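Local coordinates for PUM-HD domain-containing protein (Caenorhabditis elegans, PDB 7CGF) that binds RNA through its Pumilio-homology domain, captured here with a PBE-RNA, and probably recognises the 3' untranslated regions of messenger RNAs, at residues R252-L257 / S283-A288; G277-K282 / Q319-Q324; A36-A41 / A74-D79. The protein carries 2 engineered substitutions. All blocks are in the same frame, centred on the assembly; numbering follows the deposited sequence.

Contact 1: residues R252-L257 / S283-A288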
loop_
_atom_site.group_PDB
_atom_site.type_symbol
_atom_site.label_atom_id
_atom_site.label_comp_id
_atom_site.label_asym_id
_atom_site.label_seq_id
_atom_site.Cartn_x
_atom_site.Cartn_y
_atom_site.Cartn_z
ATOM N N ARG A 252 -18.590 -14.845 11.647
ATOM C CA ARG A 252 -19.500 -14.289 10.651
ATOM C C ARG A 252 -19.379 -15.015 9.316
ATOM O O ARG A 252 -20.395 -15.301 8.665
ATOM C CB ARG A 252 -19.237 -12.796 10.474
ATOM C CG ARG A 252 -20.283 -12.126 9.605
ATOM C CD ARG A 252 -20.350 -10.635 9.847
ATOM N NE ARG A 252 -21.479 -10.058 9.127
ATOM C CZ ARG A 252 -22.658 -9.799 9.680
ATOM N NH1 ARG A 252 -22.853 -10.044 10.971
ATOM N NH2 ARG A 252 -23.635 -9.284 8.946
ATOM N N VAL A 253 -18.141 -15.280 8.886
ATOM C CA VAL A 253 -17.889 -16.004 7.642
ATOM C C VAL A 253 -18.481 -17.400 7.714
ATOM O O VAL A 253 -19.131 -17.866 6.770
ATOM C CB VAL A 253 -16.377 -16.036 7.356
ATOM C CG1 VAL A 253 -16.050 -17.055 6.283
ATOM C CG2 VAL A 253 -15.884 -14.638 6.943
ATOM N N SER A 254 -18.272 -18.093 8.833
ATOM C CA SER A 254 -18.789 -19.453 8.958
ATOM C C SER A 254 -20.307 -19.475 8.954
ATOM O O SER A 254 -20.914 -20.354 8.328
ATOM C CB SER A 254 -18.250 -20.105 10.229
ATOM O OG SER A 254 -16.845 -20.250 10.130
ATOM N N ASN A 255 -20.941 -18.521 9.642
ATOM C CA ASN A 255 -22.395 -18.477 9.682
ATOM C C ASN A 255 -23.008 -18.103 8.343
ATOM O O ASN A 255 -24.203 -18.339 8.137
ATOM C CB ASN A 255 -22.875 -17.499 10.758
ATOM C CG ASN A 255 -22.623 -18.013 12.165
ATOM O OD1 ASN A 255 -22.439 -19.212 12.374
ATOM N ND2 ASN A 255 -22.633 -17.109 13.136
ATOM N N ASN A 256 -22.228 -17.524 7.431
ATOM C CA ASN A 256 -22.724 -17.092 6.132
ATOM C C ASN A 256 -21.818 -17.594 5.023
ATOM O O ASN A 256 -21.547 -16.882 4.054
ATOM C CB ASN A 256 -22.852 -15.574 6.086
ATOM C CG ASN A 256 -23.792 -15.050 7.149
ATOM O OD1 ASN A 256 -25.006 -15.006 6.945
ATOM N ND2 ASN A 256 -23.243 -14.680 8.301
ATOM N N LEU A 257 -21.371 -18.852 5.139
ATOM C CA LEU A 257 -20.247 -19.343 4.343
ATOM C C LEU A 257 -20.572 -19.373 2.855
ATOM O O LEU A 257 -19.747 -18.968 2.028
ATOM C CB LEU A 257 -19.832 -20.737 4.821
ATOM C CG LEU A 257 -18.647 -21.370 4.081
ATOM C CD1 LEU A 257 -17.370 -20.572 4.287
ATOM C CD2 LEU A 257 -18.439 -22.820 4.495
ATOM N N SER A 283 -11.613 -25.194 12.039
ATOM C CA SER A 283 -12.663 -26.129 12.436
ATOM C C SER A 283 -14.057 -25.532 12.244
ATOM O O SER A 283 -14.991 -26.236 11.846
ATOM C CB SER A 283 -12.433 -26.552 13.898
ATOM O OG SER A 283 -13.522 -27.275 14.441
ATOM N N MET A 284 -14.226 -24.238 12.539
ATOM C CA MET A 284 -15.530 -23.606 12.356
ATOM C C MET A 284 -15.919 -23.534 10.883
ATOM O O MET A 284 -17.084 -23.770 10.534
ATOM C CB MET A 284 -15.521 -22.210 12.968
ATOM C CG MET A 284 -15.342 -22.251 14.469
ATOM S SD MET A 284 -15.083 -20.610 15.114
ATOM C CE MET A 284 -16.602 -19.850 14.534
ATOM N N ILE A 285 -14.964 -23.182 10.017
ATOM C CA ILE A 285 -15.242 -23.082 8.583
ATOM C C ILE A 285 -15.513 -24.464 7.998
ATOM O O ILE A 285 -16.486 -24.658 7.263
ATOM C CB ILE A 285 -14.083 -22.377 7.857
ATOM C CG1 ILE A 285 -13.927 -20.947 8.374
ATOM C CG2 ILE A 285 -14.301 -22.383 6.334
ATOM C CD1 ILE A 285 -12.637 -20.260 7.911
ATOM N N VAL A 286 -14.673 -25.449 8.340
ATOM C CA VAL A 286 -14.895 -26.824 7.877
ATOM C C VAL A 286 -16.253 -27.349 8.342
ATOM O O VAL A 286 -16.995 -27.973 7.570
ATOM C CB VAL A 286 -13.747 -27.738 8.338
ATOM C CG1 VAL A 286 -14.080 -29.197 8.042
ATOM C CG2 VAL A 286 -12.450 -27.354 7.645
ATOM N N GLY A 287 -16.606 -27.108 9.606
ATOM C CA GLY A 287 -17.885 -27.590 10.103
ATOM C C GLY A 287 -19.063 -26.962 9.388
ATOM O O GLY A 287 -20.060 -27.630 9.106
ATOM N N ALA A 288 -18.962 -25.668 9.078
ATOM C CA ALA A 288 -20.007 -25.009 8.304
ATOM C C ALA A 288 -20.118 -25.621 6.921
ATOM O O ALA A 288 -21.227 -25.817 6.401
ATOM C CB ALA A 288 -19.710 -23.510 8.193
#

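Contact 2: residues G277-K282 / Q319-Q324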
loop_
_atom_site.group_PDB
_atom_site.type_symbol
_atom_site.label_atom_id
_atom_site.label_comp_id
_atom_site.label_asym_id
_atom_site.label_seq_id
_atom_site.Cartn_x
_atom_site.Cartn_y
_atom_site.Cartn_z
ATOM N N GLY A 277 -5.784 -18.308 10.022
ATOM C CA GLY A 277 -6.520 -18.708 11.201
ATOM C C GLY A 277 -5.901 -19.896 11.917
ATOM O O GLY A 277 -5.224 -20.738 11.325
ATOM N N ALA A 278 -6.150 -19.950 13.221
ATOM C CA ALA A 278 -5.731 -21.085 14.024
ATOM C C ALA A 278 -6.627 -22.283 13.743
ATOM O O ALA A 278 -7.681 -22.178 13.109
ATOM C CB ALA A 278 -5.773 -20.738 15.508
ATOM N N VAL A 279 -6.208 -23.442 14.260
ATOM C CA VAL A 279 -6.950 -24.668 13.987
ATOM C C VAL A 279 -8.408 -24.529 14.409
ATOM O O VAL A 279 -9.309 -25.027 13.725
ATOM C CB VAL A 279 -6.268 -25.869 14.667
ATOM C CG1 VAL A 279 -7.083 -27.144 14.448
ATOM C CG2 VAL A 279 -4.852 -26.028 14.145
ATOM N N TYR A 280 -8.683 -23.838 15.523
ATOM C CA TYR A 280 -10.074 -23.788 15.960
ATOM C C TYR A 280 -10.935 -22.927 15.038
ATOM O O TYR A 280 -12.154 -23.145 14.964
ATOM C CB TYR A 280 -10.179 -23.325 17.420
ATOM C CG TYR A 280 -10.028 -21.841 17.713
ATOM C CD1 TYR A 280 -8.928 -21.120 17.273
ATOM C CD2 TYR A 280 -10.986 -21.177 18.460
ATOM C CE1 TYR A 280 -8.795 -19.762 17.564
ATOM C CE2 TYR A 280 -10.851 -19.843 18.766
ATOM C CZ TYR A 280 -9.770 -19.134 18.303
ATOM O OH TYR A 280 -9.649 -17.782 18.598
ATOM N N HIS A 281 -10.317 -22.007 14.293
ATOM C CA HIS A 281 -11.049 -21.233 13.290
ATOM C C HIS A 281 -11.297 -22.052 12.032
ATOM O O HIS A 281 -12.393 -22.000 11.450
ATOM C CB HIS A 281 -10.269 -19.981 12.920
ATOM C CG HIS A 281 -10.270 -18.940 13.983
ATOM N ND1 HIS A 281 -9.229 -18.055 14.153
ATOM C CD2 HIS A 281 -11.188 -18.631 14.927
ATOM C CE1 HIS A 281 -9.505 -17.246 15.157
ATOM N NE2 HIS A 281 -10.688 -17.568 15.639
ATOM N N LYS A 282 -10.275 -22.791 11.595
ATOM C CA LYS A 282 -10.446 -23.717 10.484
ATOM C C LYS A 282 -11.538 -24.732 10.787
ATOM O O LYS A 282 -12.332 -25.083 9.908
ATOM C CB LYS A 282 -9.122 -24.423 10.187
ATOM C CG LYS A 282 -8.020 -23.519 9.656
ATOM C CD LYS A 282 -6.669 -24.217 9.738
ATOM C CE LYS A 282 -5.568 -23.335 9.217
ATOM N NZ LYS A 282 -4.248 -24.035 9.196
ATOM N N GLN A 319 -5.164 -26.238 3.512
ATOM C CA GLN A 319 -4.774 -25.544 4.736
ATOM C C GLN A 319 -5.172 -26.225 6.038
ATOM O O GLN A 319 -4.650 -25.840 7.089
ATOM C CB GLN A 319 -5.358 -24.121 4.752
ATOM C CG GLN A 319 -4.867 -23.227 3.622
ATOM C CD GLN A 319 -3.451 -22.724 3.833
ATOM O OE1 GLN A 319 -3.024 -22.475 4.966
ATOM N NE2 GLN A 319 -2.719 -22.556 2.739
ATOM N N VAL A 320 -6.081 -27.190 6.030
ATOM C CA VAL A 320 -6.636 -27.707 7.269
ATOM C C VAL A 320 -5.861 -28.948 7.698
ATOM O O VAL A 320 -4.981 -29.432 6.992
ATOM C CB VAL A 320 -8.154 -27.986 7.157
ATOM C CG1 VAL A 320 -8.896 -26.701 6.763
ATOM C CG2 VAL A 320 -8.439 -29.129 6.186
ATOM N N THR A 321 -6.174 -29.453 8.891
ATOM C CA THR A 321 -5.457 -30.602 9.429
ATOM C C THR A 321 -5.879 -31.869 8.693
ATOM O O THR A 321 -6.888 -31.902 7.988
ATOM C CB THR A 321 -5.714 -30.762 10.929
ATOM O OG1 THR A 321 -7.097 -31.043 11.158
ATOM C CG2 THR A 321 -5.338 -29.500 11.687
ATOM N N SER A 322 -5.094 -32.936 8.873
ATOM C CA SER A 322 -5.462 -34.209 8.264
ATOM C C SER A 322 -6.813 -34.676 8.776
ATOM O O SER A 322 -7.644 -35.179 8.009
ATOM C CB SER A 322 -4.392 -35.264 8.547
ATOM O OG SER A 322 -4.435 -35.652 9.902
ATOM N N GLU A 323 -7.051 -34.515 10.076
ATOM C CA GLU A 323 -8.340 -34.878 10.631
ATOM C C GLU A 323 -9.448 -34.020 10.027
ATOM O O GLU A 323 -10.537 -34.521 9.728
ATOM C CB GLU A 323 -8.267 -34.761 12.157
ATOM C CG GLU A 323 -9.328 -35.500 12.907
ATOM C CD GLU A 323 -9.183 -37.032 12.884
ATOM O OE1 GLU A 323 -8.316 -37.586 12.171
ATOM O OE2 GLU A 323 -9.964 -37.669 13.599
ATOM N N GLN A 324 -9.169 -32.737 9.774
ATOM C CA GLN A 324 -10.182 -31.895 9.141
ATOM C C GLN A 324 -10.390 -32.267 7.674
ATOM O O GLN A 324 -11.529 -32.278 7.192
ATOM C CB GLN A 324 -9.807 -30.421 9.291
ATOM C CG GLN A 324 -10.133 -29.914 10.683
ATOM C CD GLN A 324 -9.446 -28.612 11.047
ATOM O OE1 GLN A 324 -8.498 -28.171 10.396
ATOM N NE2 GLN A 324 -9.924 -27.994 12.118
#

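Contact 3: residues A36-A41 / A74-D79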
loop_
_atom_site.group_PDB
_atom_site.type_symbol
_atom_site.label_atom_id
_atom_site.label_comp_id
_atom_site.label_asym_id
_atom_site.label_seq_id
_atom_site.Cartn_x
_atom_site.Cartn_y
_atom_site.Cartn_z
ATOM N N ALA A 36 23.105 28.671 -14.258
ATOM C CA ALA A 36 22.485 27.770 -15.217
ATOM C C ALA A 36 21.817 26.570 -14.556
ATOM O O ALA A 36 21.320 25.692 -15.274
ATOM C CB ALA A 36 23.514 27.263 -16.232
ATOM N N LEU A 37 21.795 26.519 -13.221
ATOM C CA LEU A 37 21.276 25.343 -12.522
ATOM C C LEU A 37 19.833 25.060 -12.919
ATOM O O LEU A 37 19.471 23.913 -13.211
ATOM C CB LEU A 37 21.394 25.538 -11.006
ATOM C CG LEU A 37 20.900 24.433 -10.054
ATOM C CD1 LEU A 37 19.366 24.462 -9.869
ATOM C CD2 LEU A 37 21.342 23.030 -10.467
ATOM N N LEU A 38 18.987 26.093 -12.907
ATOM C CA LEU A 38 17.579 25.900 -13.236
ATOM C C LEU A 38 17.412 25.305 -14.631
ATOM O O LEU A 38 16.682 24.318 -14.811
ATOM C CB LEU A 38 16.832 27.228 -13.106
ATOM C CG LEU A 38 15.360 27.247 -13.530
ATOM C CD1 LEU A 38 14.516 26.289 -12.700
ATOM C CD2 LEU A 38 14.794 28.668 -13.472
ATOM N N LYS A 39 18.080 25.889 -15.633
ATOM C CA LYS A 39 17.970 25.366 -16.992
ATOM C C LYS A 39 18.487 23.934 -17.073
ATOM O O LYS A 39 17.852 23.072 -17.699
ATOM C CB LYS A 39 18.724 26.277 -17.974
ATOM C CG LYS A 39 17.974 27.534 -18.367
ATOM C CD LYS A 39 18.839 28.384 -19.301
ATOM C CE LYS A 39 18.400 29.847 -19.359
ATOM N NZ LYS A 39 17.070 30.007 -20.014
ATOM N N PHE A 40 19.621 23.649 -16.423
ATOM C CA PHE A 40 20.162 22.297 -16.444
ATOM C C PHE A 40 19.183 21.303 -15.821
ATOM O O PHE A 40 18.929 20.234 -16.387
ATOM C CB PHE A 40 21.500 22.251 -15.703
ATOM C CG PHE A 40 22.704 22.337 -16.609
ATOM C CD1 PHE A 40 23.174 23.556 -17.055
ATOM C CD2 PHE A 40 23.369 21.184 -16.989
ATOM C CE1 PHE A 40 24.292 23.624 -17.883
ATOM C CE2 PHE A 40 24.489 21.244 -17.817
ATOM C CZ PHE A 40 24.941 22.467 -18.267
ATOM N N ALA A 41 18.617 21.654 -14.664
ATOM C CA ALA A 41 17.822 20.692 -13.901
ATOM C C ALA A 41 16.500 20.376 -14.587
ATOM O O ALA A 41 15.960 19.272 -14.399
ATOM C CB ALA A 41 17.573 21.204 -12.482
ATOM N N ALA A 74 13.501 26.105 -5.772
ATOM C CA ALA A 74 12.865 24.854 -5.346
ATOM C C ALA A 74 11.436 24.730 -5.866
ATOM O O ALA A 74 11.028 23.650 -6.315
ATOM C CB ALA A 74 12.877 24.737 -3.825
ATOM N N ASP A 75 10.651 25.811 -5.799
ATOM C CA ASP A 75 9.260 25.699 -6.226
ATOM C C ASP A 75 9.152 25.354 -7.702
ATOM O O ASP A 75 8.232 24.633 -8.094
ATOM C CB ASP A 75 8.468 26.979 -5.932
ATOM C CG ASP A 75 7.044 26.916 -6.487
ATOM O OD1 ASP A 75 6.248 26.072 -6.026
ATOM O OD2 ASP A 75 6.715 27.698 -7.404
ATOM N N GLU A 76 10.082 25.831 -8.534
ATOM C CA GLU A 76 10.023 25.485 -9.945
ATOM C C GLU A 76 10.539 24.077 -10.236
ATOM O O GLU A 76 10.147 23.481 -11.248
ATOM C CB GLU A 76 10.809 26.507 -10.764
ATOM C CG GLU A 76 10.390 26.538 -12.213
ATOM C CD GLU A 76 11.033 27.677 -12.965
ATOM O OE1 GLU A 76 11.365 28.698 -12.318
ATOM O OE2 GLU A 76 11.209 27.546 -14.195
ATOM N N LEU A 77 11.382 23.523 -9.369
ATOM C CA LEU A 77 11.984 22.232 -9.650
ATOM C C LEU A 77 11.186 21.070 -9.090
ATOM O O LEU A 77 11.263 19.964 -9.644
ATOM C CB LEU A 77 13.404 22.163 -9.078
ATOM C CG LEU A 77 14.424 23.122 -9.711
ATOM C CD1 LEU A 77 15.741 23.031 -8.949
ATOM C CD2 LEU A 77 14.628 22.811 -11.185
ATOM N N VAL A 78 10.447 21.260 -7.989
ATOM C CA VAL A 78 9.924 20.077 -7.297
ATOM C C VAL A 78 8.864 19.357 -8.122
ATOM O O VAL A 78 8.774 18.128 -8.060
ATOM C CB VAL A 78 9.380 20.395 -5.889
ATOM C CG1 VAL A 78 10.526 20.708 -4.938
ATOM C CG2 VAL A 78 8.336 21.516 -5.920
ATOM N N ASP A 79 8.030 20.086 -8.870
ATOM C CA ASP A 79 7.064 19.419 -9.742
ATOM C C ASP A 79 7.488 19.465 -11.200
ATOM O O ASP A 79 6.637 19.562 -12.099
ATOM C CB ASP A 79 5.653 19.993 -9.586
ATOM C CG ASP A 79 4.582 19.002 -10.037
ATOM O OD1 ASP A 79 4.771 17.804 -9.762
ATOM O OD2 ASP A 79 3.573 19.393 -10.683
#

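Contact 1: residues R252-L257 / S283-A288
S254 packs against M284, I285 and A288 where helix 243-255 meets helix 279-290. Both helices belong to the stacked all-helical repeats of the Pumilio fold. The backbones come close, with S254 CA 5.1 Å from I285 CA. The small side chains of S254 and A288 are consistent with so close an approach.

M284 touches first. Its CB lies 3.7 Å from S254 OG. Beyond that the thioether chain bends at chi3 and rests on V250 and T251, farther back along the opposing helix.

I285 follows. Its CG1 lies 3.5 Å from S254 OG, which gives its hydrogen bond to V250 O of its own helix. With chi1 at -65°, the hydroxyl sits beside its own backbone N, on the side that leads back to V250. No hydrogen bond crosses this contact, and the hydroxyl meets I285 by packing. The other branch of I285, CG2, faces L257 CD1 at 4.1 Å, and the two side chains cross at about a right angle. L257 comes just after helix 243-255, at the start of the next helix. Helix 266-276 adds further apolar cover: I270 lies against L257, while C273 and L274 lie against I285.

A288 closes the row one turn later. Its methyl touches L257 CD2 at 4.0 Å. The same CB atom comes within 3.4 Å of S254 O.

Contact 2: residues G277-K282 / Q319-Q324
K282 reaches out to the end of another helix: its NZ donates a 2.8 Å hydrogen bond to Q319 O. Q319 is the last residue of helix 309-319, in the all-helical repeat stack of the Pumilio fold. The lysine chain is extended beyond CG, which carries the ammonium group across the gap between the backbones. NZ approaches with a C=O...N angle of 154°, tilted 24° out of the carbonyl plane. A positive charge here is likely to suit the partly negative C-terminal end of that helix.

Nearer the backbone, K282 CB packs on V320 CG1 at 4.1 Å. V320 lies in the short link between helices 309-319 and 322-332, and it also touches V286.

Q324 uses both ends of its amide. OE1 accepts from T321 N at 3.1 Å, with an almost straight N-H...O angle of 176°. NE2 points to the other segment and gives V279 O a weak, long hydrogen bond of 3.4 Å. These two bonds probably limit the turning of the amide. The second, though weak, links the start of helix 322-332 to helix 279-290; the first stays within the helix start.

V279 adds apolar contact on this exposed side. Its CG1 lies 4.0 Å from T321 CG2, and the two side chains cross at about a right angle.

T321 is the N-cap of helix 322-332. It forms a capping box with Q324, completed by the 3.0 Å hydrogen bond from Q324 N to T321 OG1.

Contact 3: residues A36-A41 / A74-D79
Short helices 37-41 and 74-78, in the first two predicted Pumilio repeats, lie side by side and join through L37, L38, A41, E76 and L77. Their axes run nearly parallel, at 7°, and approach to 10.6 Å. Side chains must therefore fill the space between them.

L77 is central to this, meeting three residues. Its CD1 meets L37 CD1 at 4.0 Å. Its CD2 touches two partners, 3.6 Å from A41 CB and 3.8 Å from L38 CD1. I50 backs L37 and A41 from helix 44-56, and V87 backs L77 from helix 83-89.

At the outer margin, L38 meets E76 at about a right angle. L38 CG is anti to the backbone N (chi1 175°), and this brings the end of the side chain toward E76, with both methyls near the carboxylate. CD2 lies 3.6 Å from E76 OE1. The other oxygen, OE2, forms a salt bridge with K42. With an alanine in place of L38, a gap would probably open beside E76, and L77 CD2 would lose one of its neighbours.

No hydrogen bond crosses between the two segments. Cohesion here rests on apolar packing, while the charge of E76 is met by K42 at the edge.

Contacts 1 and 2 share helix 279-290 and touch each other, with centres about 12 Å apart. Contact 2 uses the start of that helix and contact 1 its middle. V286 and S283 of contact 1 pack on V320 and Q324 of contact 2, so three successive layers of helix are joined. Contact 3 stands near the other end of the repeat stack, its centre about 60 Å from that of contact 1. Contact 3 is buried, contact 1 partly so, and contact 2 lies at the surface. The chemistry follows: the first and third hold by packing without crossing hydrogen bonds, whereas the second adds two hydrogen bonds, one of them weak, to its apolar packing at helix ends.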